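Local coordinates for Ton_1535 (Thermococcus onnurineus, PDB 3ZPJ), which is of unknown function and folds as an all-helical alpha-solenoid that contains an unusual left-handed helical turn, at residues 42-47 against 86-91; 281-286 against 304-309. All coordinates share one frame; numbering follows the deposited sequence.

In the fold
Both contacts join neighbouring parts of one alpha-solenoid, a single chain that is about three-quarters helix and holds no strand, and both lie where helices end or begin. Contact 1 comes first along the chain: it brings the end of helix 29-45 against the turn between helices 70-86 and 90-104, with helix 53-66 packed against both. Contact 2 follows in series, setting helix 280-293 against the connection between helices 296-303 and 309-325. Their centres are 42 Å apart and their nearest atoms about 27 Å, with no touch between them. Each joins helices close in sequence, consistent with a solenoid built of local contacts.

Contact 1: residues 42-47 against 86-91; sequences TIYQHD and IMEYEE
Y44 lays one face of its ring over M87, joining the C-terminal ends of helices 29-45 and 70-86 in the alpha-solenoid. Helix 70-86 finishes in a Schellman motif: E88, with positive phi, is its C-prime residue, and M87 is the first residue to leave helical geometry. The aromatic ring thus packs against a helix terminus rather than a helix flank.

The main force is apolar and aromatic. M87 CG sits above the middle of the Y44 ring, 3.6 Å from the centroid and only 12° off the normal, a CH-pi contact with the methylene squarely over the face. The sulfur stands further out: M87 SD lies 4.4 Å from the centroid of the Y44 ring and 33° off its normal, an oblique Met-aromatic contact near the CB end. Towards the hydroxyl end the backbone of M87 takes over, its CA lying 3.5 Å from Y44 CZ. This one face is therefore covered along its length, by sulfur, methylene and main chain in turn. Y44 reaches across because its CG is anti to the backbone N (chi1 -178°), while the bend of M87 at chi3 carries CE away from the ring. I53 of helix 53-66 touches both side chains, and M57 adds to the packing on M87.

Around this centre the contacts thin out. The amide end of Q45 brings NE2 to 4.3 Å from I86 CG2, a loose approach at the exposed margin.

Polar groups come near without bonding across the contact. The carbonyl of I86 approaches the ring obliquely, its O 4.1 Å from Y44 CE2. Beyond the hydroxyl, the extended chain of E88 leaves OE1 4.2 Å from Y44 OH.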
ATOM      1  N   THR A  42       0.020 -19.275  10.022  1.00 75.14           N
ATOM      2  CA  THR A  42       1.376 -19.347  10.566  1.00 66.22           C
ATOM      3  C   THR A  42       2.054 -20.678  10.236  1.00 66.65           C
ATOM      4  O   THR A  42       3.244 -20.701   9.957  1.00 70.06           O
ATOM      5  CB  THR A  42       1.448 -19.047  12.083  1.00 56.97           C
ATOM      6  OG1 THR A  42       0.626 -19.974  12.799  1.00 64.93           O
ATOM      7  CG2 THR A  42       0.991 -17.614  12.365  1.00 47.08           C
ATOM      8  N   ILE A  43       1.302 -21.777  10.244  1.00 64.63           N
ATOM      9  CA  ILE A  43       1.854 -23.061   9.805  1.00 62.04           C
ATOM     10  C   ILE A  43       2.312 -23.006   8.346  1.00 68.25           C
ATOM     11  O   ILE A  43       3.437 -23.384   8.018  1.00 67.65           O
ATOM     12  CB  ILE A  43       0.840 -24.195   9.928  1.00 61.50           C
ATOM     13  CG1 ILE A  43       0.571 -24.530  11.394  1.00 53.92           C
ATOM     14  CG2 ILE A  43       1.342 -25.439   9.192  1.00 61.75           C
ATOM     15  CD1 ILE A  43      -0.372 -25.716  11.563  1.00 54.23           C
ATOM     16  N   TYR A  44       1.425 -22.535   7.477  1.00 69.01           N
ATOM     17  CA  TYR A  44       1.711 -22.437   6.054  1.00 70.05           C
ATOM     18  C   TYR A  44       2.950 -21.586   5.811  1.00 77.02           C
ATOM     19  O   TYR A  44       3.766 -21.891   4.937  1.00 82.82           O
ATOM     20  CB  TYR A  44       0.505 -21.836   5.322  1.00 62.06           C
ATOM     21  CG  TYR A  44       0.656 -21.731   3.823  1.00 59.05           C
ATOM     22  CD1 TYR A  44       0.511 -22.851   3.010  1.00 64.27           C
ATOM     23  CD2 TYR A  44       0.927 -20.512   3.218  1.00 64.13           C
ATOM     24  CE1 TYR A  44       0.645 -22.763   1.641  1.00 68.35           C
ATOM     25  CE2 TYR A  44       1.063 -20.412   1.844  1.00 68.16           C
ATOM     26  CZ  TYR A  44       0.923 -21.541   1.062  1.00 72.12           C
ATOM     27  OH  TYR A  44       1.057 -21.447  -0.302  1.00 79.54           O
ATOM     28  N   GLN A  45       3.091 -20.529   6.607  1.00 75.10           N
ATOM     29  CA  GLN A  45       4.137 -19.536   6.398  1.00 74.63           C
ATOM     30  C   GLN A  45       5.474 -19.884   7.050  1.00 84.93           C
ATOM     31  O   GLN A  45       6.528 -19.638   6.467  1.00 93.65           O
ATOM     32  CB  GLN A  45       3.670 -18.158   6.869  1.00 69.54           C
ATOM     33  CG  GLN A  45       2.616 -17.528   5.984  1.00 69.45           C
ATOM     34  CD  GLN A  45       2.189 -16.156   6.474  1.00 75.96           C
ATOM     35  OE1 GLN A  45       2.447 -15.784   7.626  1.00 82.91           O
ATOM     36  NE2 GLN A  45       1.535 -15.392   5.598  1.00 67.46           N
ATOM     37  N   HIS A  46       5.437 -20.451   8.254  1.00 85.72           N
ATOM     38  CA  HIS A  46       6.664 -20.779   8.978  1.00 83.85           C
ATOM     39  C   HIS A  46       6.893 -22.289   9.008  1.00 84.66           C
ATOM     40  O   HIS A  46       7.294 -22.841  10.034  1.00 84.72           O
ATOM     41  CB  HIS A  46       6.637 -20.213  10.408  1.00 89.04           C
ATOM     42  CG  HIS A  46       6.310 -18.748  10.489  1.00 99.19           C
ATOM     43  ND1 HIS A  46       6.270 -17.921   9.385  1.00102.81           N
ATOM     44  CD2 HIS A  46       6.000 -17.964  11.553  1.00104.55           C
ATOM     45  CE1 HIS A  46       5.950 -16.694   9.763  1.00103.15           C
ATOM     46  NE2 HIS A  46       5.780 -16.693  11.074  1.00104.13           N
ATOM     47  N   ASP A  47       6.616 -22.936   7.873  1.00 91.94           N
ATOM     48  CA  ASP A  47       6.841 -24.375   7.646  1.00100.46           C
ATOM     49  C   ASP A  47       6.603 -25.323   8.826  1.00 93.28           C
ATOM     50  O   ASP A  47       7.410 -26.218   9.099  1.00 95.13           O
ATOM     51  CB  ASP A  47       8.227 -24.619   7.040  1.00112.36           C
ATOM     52  CG  ASP A  47       8.394 -23.946   5.692  1.00116.86           C
ATOM     53  OD1 ASP A  47       7.368 -23.570   5.081  1.00115.26           O
ATOM     54  OD2 ASP A  47       9.551 -23.794   5.246  1.00119.46           O
ATOM     55  N   ILE A  86      -4.471 -16.653   0.494  1.00 47.44           N
ATOM     56  CA  ILE A  86      -3.094 -16.660   0.968  1.00 52.42           C
ATOM     57  C   ILE A  86      -2.396 -17.940   0.491  1.00 59.65           C
ATOM     58  O   ILE A  86      -1.380 -17.877  -0.194  1.00 69.14           O
ATOM     59  CB  ILE A  86      -3.017 -16.613   2.521  1.00 61.36           C
ATOM     60  CG1 ILE A  86      -3.699 -15.370   3.085  1.00 66.22           C
ATOM     61  CG2 ILE A  86      -1.587 -16.652   2.996  1.00 55.93           C
ATOM     62  CD1 ILE A  86      -3.056 -14.086   2.707  1.00 70.44           C
ATOM     63  N   MET A  87      -2.964 -19.095   0.832  1.00 61.78           N
ATOM     64  CA  MET A  87      -2.380 -20.390   0.469  1.00 66.02           C
ATOM     65  C   MET A  87      -2.609 -20.831  -0.986  1.00 65.33           C
ATOM     66  O   MET A  87      -2.425 -22.004  -1.316  1.00 72.15           O
ATOM     67  CB  MET A  87      -2.892 -21.483   1.403  1.00 60.55           C
ATOM     68  CG  MET A  87      -2.738 -21.165   2.874  1.00 59.45           C
ATOM     69  SD  MET A  87      -3.268 -22.586   3.841  1.00 54.98           S
ATOM     70  CE  MET A  87      -4.925 -22.801   3.178  1.00 48.71           C
ATOM     71  N   GLU A  88      -3.023 -19.901  -1.838  1.00 62.64           N
ATOM     72  CA  GLU A  88      -3.134 -20.143  -3.283  1.00 69.59           C
ATOM     73  C   GLU A  88      -4.193 -21.160  -3.704  1.00 66.79           C
ATOM     74  O   GLU A  88      -4.092 -21.764  -4.772  1.00 69.27           O
ATOM     75  CB  GLU A  88      -1.770 -20.504  -3.882  1.00 77.94           C
ATOM     76  CG  GLU A  88      -0.719 -19.438  -3.633  1.00 84.91           C
ATOM     77  CD  GLU A  88       0.635 -19.796  -4.202  1.00 96.59           C
ATOM     78  OE1 GLU A  88       0.899 -21.000  -4.436  1.00101.20           O
ATOM     79  OE2 GLU A  88       1.434 -18.860  -4.416  1.00 98.63           O
ATOM     80  N   TYR A  89      -5.208 -21.344  -2.867  1.00 65.13           N
ATOM     81  CA  TYR A  89      -6.385 -22.107  -3.268  1.00 69.95           C
ATOM     82  C   TYR A  89      -7.410 -21.126  -3.827  1.00 64.84           C
ATOM     83  O   TYR A  89      -8.402 -20.784  -3.179  1.00 61.08           O
ATOM     84  CB  TYR A  89      -6.960 -22.884  -2.090  1.00 68.49           C
ATOM     85  CG  TYR A  89      -6.007 -23.912  -1.525  1.00 75.15           C
ATOM     86  CD1 TYR A  89      -5.941 -25.196  -2.061  1.00 76.34           C
ATOM     87  CD2 TYR A  89      -5.175 -23.605  -0.457  1.00 77.80           C
ATOM     88  CE1 TYR A  89      -5.075 -26.137  -1.548  1.00 76.20           C
ATOM     89  CE2 TYR A  89      -4.304 -24.544   0.062  1.00 79.06           C
ATOM     90  CZ  TYR A  89      -4.259 -25.806  -0.488  1.00 81.92           C
ATOM     91  OH  TYR A  89      -3.392 -26.744   0.025  1.00 93.03           O
ATOM     92  N   GLU A  90      -7.150 -20.677  -5.043  1.00 56.73           N
ATOM     93  CA  GLU A  90      -7.869 -19.555  -5.601  1.00 62.45           C
ATOM     94  C   GLU A  90      -9.321 -19.882  -5.924  1.00 55.49           C
ATOM     95  O   GLU A  90     -10.208 -19.079  -5.653  1.00 59.17           O
ATOM     96  CB  GLU A  90      -7.142 -19.041  -6.839  1.00 75.62           C
ATOM     97  CG  GLU A  90      -7.509 -17.626  -7.228  1.00 84.22           C
ATOM     98  CD  GLU A  90      -6.756 -17.163  -8.455  1.00 95.20           C
ATOM     99  OE1 GLU A  90      -6.023 -17.987  -9.048  1.00104.98           O
ATOM    100  OE2 GLU A  90      -6.891 -15.980  -8.829  1.00 91.63           O
ATOM    101  N   GLU A  91      -9.567 -21.053  -6.497  1.00 62.34           N
ATOM    102  CA  GLU A  91     -10.934 -21.450  -6.829  1.00 64.46           C
ATOM    103  C   GLU A  91     -11.768 -21.552  -5.564  1.00 61.34           C
ATOM    104  O   GLU A  91     -12.934 -21.156  -5.537  1.00 68.85           O
ATOM    105  CB  GLU A  91     -10.951 -22.783  -7.567  1.00 69.06           C
ATOM    106  CG  GLU A  91     -12.342 -23.261  -7.988  1.00 73.97           C
ATOM    107  CD  GLU A  91     -12.294 -24.551  -8.812  1.00 85.93           C
ATOM    108  OE1 GLU A  91     -11.792 -24.511  -9.957  1.00 83.52           O
ATOM    109  OE2 GLU A  91     -12.749 -25.606  -8.313  1.00 91.61           O
TER

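Contact 2: residues 281-286 against 304-309; sequences VNVQHI and KEIQNI
V283 and I306 meet through their branches as helix 280-293 packs against segment 304-309, the connection leading into helix 309-325. The apolar contact centres on I306, which is buried: its CG1 lies 3.7 Å from V283 CG1, the two side chains running antiparallel alongside each other. V283 turns CG1 towards the connection because this methyl is anti to the backbone N (chi1 178°), and the same methyl comes to 4.0 Å from the carbonyl C of E305.

Q284 supplies the other apolar surface. Its chain lies roughly perpendicular to that of I306, with CG 3.6 Å from I306 CG2, so aliphatic carbon rather than the amide does most of the touching. Q284 NE2 also packs on N308 CB at 3.9 Å, and the two amide planes stand 56° apart. K311 and A315 of helix 309-325 pack on I306 as well, which places it between successive helices of the alpha-solenoid, at the connection from one to the next.

The polar interactions lie beside this apolar patch and run through D280, at the start of helix 280-293. Its carboxylate accepts hydrogen bonds from Q284 NE2 and from the backbone N of both Q307 and N308, tying helix and connection together. N308 is the N-cap of helix 309-325, where its OD1 accepts a hydrogen bond from K311 N.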
ATOM      1  N   VAL A 281      14.620   4.522 -19.778  1.00 53.57           N
ATOM      2  CA  VAL A 281      13.619   4.896 -18.812  1.00 47.57           C
ATOM      3  C   VAL A 281      14.239   5.012 -17.410  1.00 48.95           C
ATOM      4  O   VAL A 281      13.928   5.949 -16.674  1.00 49.51           O
ATOM      5  CB  VAL A 281      12.428   3.927 -18.842  1.00 58.10           C
ATOM      6  CG1 VAL A 281      11.554   4.097 -17.599  1.00 39.49           C
ATOM      7  CG2 VAL A 281      11.632   4.143 -20.129  1.00 54.71           C
ATOM      8  N   ASN A 282      15.128   4.086 -17.053  1.00 48.92           N
ATOM      9  CA  ASN A 282      15.867   4.201 -15.791  1.00 50.17           C
ATOM     10  C   ASN A 282      16.636   5.527 -15.732  1.00 49.73           C
ATOM     11  O   ASN A 282      16.617   6.229 -14.716  1.00 46.73           O
ATOM     12  CB  ASN A 282      16.830   3.021 -15.593  1.00 53.54           C
ATOM     13  CG  ASN A 282      16.105   1.707 -15.321  1.00 55.92           C
ATOM     14  OD1 ASN A 282      14.960   1.704 -14.865  1.00 66.87           O
ATOM     15  ND2 ASN A 282      16.773   0.586 -15.596  1.00 59.06           N
ATOM     16  N   VAL A 283      17.280   5.875 -16.840  1.00 44.72           N
ATOM     17  CA  VAL A 283      17.990   7.141 -16.937  1.00 51.09           C
ATOM     18  C   VAL A 283      17.069   8.334 -16.693  1.00 53.82           C
ATOM     19  O   VAL A 283      17.361   9.208 -15.874  1.00 49.44           O
ATOM     20  CB  VAL A 283      18.637   7.278 -18.301  1.00 51.28           C
ATOM     21  CG1 VAL A 283      19.334   8.609 -18.418  1.00 49.29           C
ATOM     22  CG2 VAL A 283      19.595   6.132 -18.522  1.00 50.89           C
ATOM     23  N   GLN A 284      15.944   8.358 -17.395  1.00 59.19           N
ATOM     24  CA  GLN A 284      14.955   9.410 -17.209  1.00 54.86           C
ATOM     25  C   GLN A 284      14.496   9.489 -15.770  1.00 41.43           C
ATOM     26  O   GLN A 284      14.381  10.569 -15.193  1.00 46.11           O
ATOM     27  CB  GLN A 284      13.762   9.161 -18.118  1.00 41.74           C
ATOM     28  CG  GLN A 284      14.149   9.139 -19.580  1.00 52.57           C
ATOM     29  CD  GLN A 284      13.086   8.527 -20.448  1.00 57.33           C
ATOM     30  OE1 GLN A 284      11.933   8.402 -20.036  1.00 57.85           O
ATOM     31  NE2 GLN A 284      13.463   8.135 -21.658  1.00 63.50           N
ATOM     32  N   HIS A 285      14.244   8.329 -15.189  1.00 51.14           N
ATOM     33  CA  HIS A 285      13.709   8.261 -13.841  1.00 47.97           C
ATOM     34  C   HIS A 285      14.720   8.810 -12.828  1.00 48.04           C
ATOM     35  O   HIS A 285      14.373   9.599 -11.940  1.00 44.49           O
ATOM     36  CB  HIS A 285      13.329   6.814 -13.504  1.00 48.47           C
ATOM     37  CG  HIS A 285      12.515   6.683 -12.254  1.00 61.54           C
ATOM     38  ND1 HIS A 285      11.922   7.763 -11.639  1.00 61.65           N
ATOM     39  CD2 HIS A 285      12.194   5.597 -11.511  1.00 65.07           C
ATOM     40  CE1 HIS A 285      11.269   7.349 -10.564  1.00 66.06           C
ATOM     41  NE2 HIS A 285      11.422   6.043 -10.463  1.00 65.52           N
ATOM     42  N   ILE A 286      15.975   8.393 -12.973  1.00 46.82           N
ATOM     43  CA  ILE A 286      17.018   8.845 -12.068  1.00 49.03           C
ATOM     44  C   ILE A 286      17.251  10.353 -12.205  1.00 48.16           C
ATOM     45  O   ILE A 286      17.474  11.043 -11.202  1.00 42.61           O
ATOM     46  CB  ILE A 286      18.308   8.042 -12.278  1.00 50.88           C
ATOM     47  CG1 ILE A 286      18.108   6.617 -11.773  1.00 41.34           C
ATOM     48  CG2 ILE A 286      19.475   8.685 -11.555  1.00 55.07           C
ATOM     49  CD1 ILE A 286      19.163   5.634 -12.235  1.00 43.28           C
ATOM     50  N   LYS A 304      21.565  14.405 -19.676  1.00 53.81           N
ATOM     51  CA  LYS A 304      22.266  14.434 -20.953  1.00 56.26           C
ATOM     52  C   LYS A 304      22.403  13.055 -21.622  1.00 64.94           C
ATOM     53  O   LYS A 304      22.803  12.965 -22.783  1.00 62.04           O
ATOM     54  CB  LYS A 304      23.635  15.109 -20.806  1.00 58.38           C
ATOM     55  CG  LYS A 304      23.555  16.513 -20.234  1.00 57.98           C
ATOM     56  CD  LYS A 304      24.734  17.368 -20.669  1.00 74.45           C
ATOM     57  CE  LYS A 304      25.633  17.713 -19.496  1.00 76.42           C
ATOM     58  NZ  LYS A 304      26.322  19.013 -19.697  1.00 62.95           N
ATOM     59  N   GLU A 305      22.064  11.985 -20.902  1.00 61.90           N
ATOM     60  CA  GLU A 305      22.178  10.636 -21.463  1.00 59.53           C
ATOM     61  C   GLU A 305      20.838  10.069 -21.881  1.00 62.80           C
ATOM     62  O   GLU A 305      20.779   8.967 -22.422  1.00 65.81           O
ATOM     63  CB  GLU A 305      22.861   9.676 -20.479  1.00 62.21           C
ATOM     64  CG  GLU A 305      24.376   9.822 -20.394  1.00 71.86           C
ATOM     65  CD  GLU A 305      25.104   9.282 -21.625  1.00 80.96           C
ATOM     66  OE1 GLU A 305      25.165   8.040 -21.792  1.00 81.01           O
ATOM     67  OE2 GLU A 305      25.625  10.099 -22.417  1.00 84.02           O
ATOM     68  N   ILE A 306      19.765  10.812 -21.613  1.00 67.10           N
ATOM     69  CA  ILE A 306      18.434  10.426 -22.062  1.00 51.77           C
ATOM     70  C   ILE A 306      18.376  10.422 -23.587  1.00 58.65           C
ATOM     71  O   ILE A 306      18.646  11.436 -24.231  1.00 64.38           O
ATOM     72  CB  ILE A 306      17.363  11.383 -21.529  1.00 55.99           C
ATOM     73  CG1 ILE A 306      17.340  11.360 -20.000  1.00 55.87           C
ATOM     74  CG2 ILE A 306      15.996  11.024 -22.094  1.00 48.85           C
ATOM     75  CD1 ILE A 306      16.551  12.509 -19.396  1.00 58.47           C
ATOM     76  N   GLN A 307      18.033   9.275 -24.162  1.00 56.99           N
ATOM     77  CA  GLN A 307      18.031   9.112 -25.611  1.00 60.27           C
ATOM     78  C   GLN A 307      16.746   9.631 -26.254  1.00 55.44           C
ATOM     79  O   GLN A 307      16.784  10.212 -27.331  1.00 58.62           O
ATOM     80  CB  GLN A 307      18.274   7.647 -25.989  1.00 60.13           C
ATOM     81  CG  GLN A 307      19.680   7.151 -25.687  1.00 67.80           C
ATOM     82  CD  GLN A 307      20.712   7.684 -26.669  1.00 80.00           C
ATOM     83  OE1 GLN A 307      21.743   8.229 -26.270  1.00 88.35           O
ATOM     84  NE2 GLN A 307      20.444   7.519 -27.962  1.00 76.91           N
ATOM     85  N   ASN A 308      15.609   9.430 -25.598  1.00 61.27           N
ATOM     86  CA  ASN A 308      14.359  10.000 -26.103  1.00 60.92           C
ATOM     87  C   ASN A 308      14.415  11.525 -26.167  1.00 60.41           C
ATOM     88  O   ASN A 308      14.510  12.194 -25.140  1.00 61.15           O
ATOM     89  CB  ASN A 308      13.155   9.575 -25.265  1.00 61.40           C
ATOM     90  CG  ASN A 308      11.879  10.249 -25.729  1.00 70.21           C
ATOM     91  OD1 ASN A 308      11.550  11.356 -25.298  1.00 70.25           O
ATOM     92  ND2 ASN A 308      11.172   9.598 -26.643  1.00 78.24           N
ATOM     93  N   ILE A 309      14.332  12.060 -27.381  1.00 60.89           N
ATOM     94  CA  ILE A 309      14.550  13.479 -27.621  1.00 61.73           C
ATOM     95  C   ILE A 309      13.600  14.387 -26.829  1.00 62.36           C
ATOM     96  O   ILE A 309      13.972  15.486 -26.421  1.00 62.82           O
ATOM     97  CB  ILE A 309      14.550  13.794 -29.152  1.00 60.08           C
ATOM     98  CG1 ILE A 309      15.207  15.135 -29.425  1.00 66.75           C
ATOM     99  CG2 ILE A 309      13.150  13.742 -29.737  1.00 57.36           C
ATOM    100  CD1 ILE A 309      15.352  15.430 -30.890  1.00 75.30           C
TER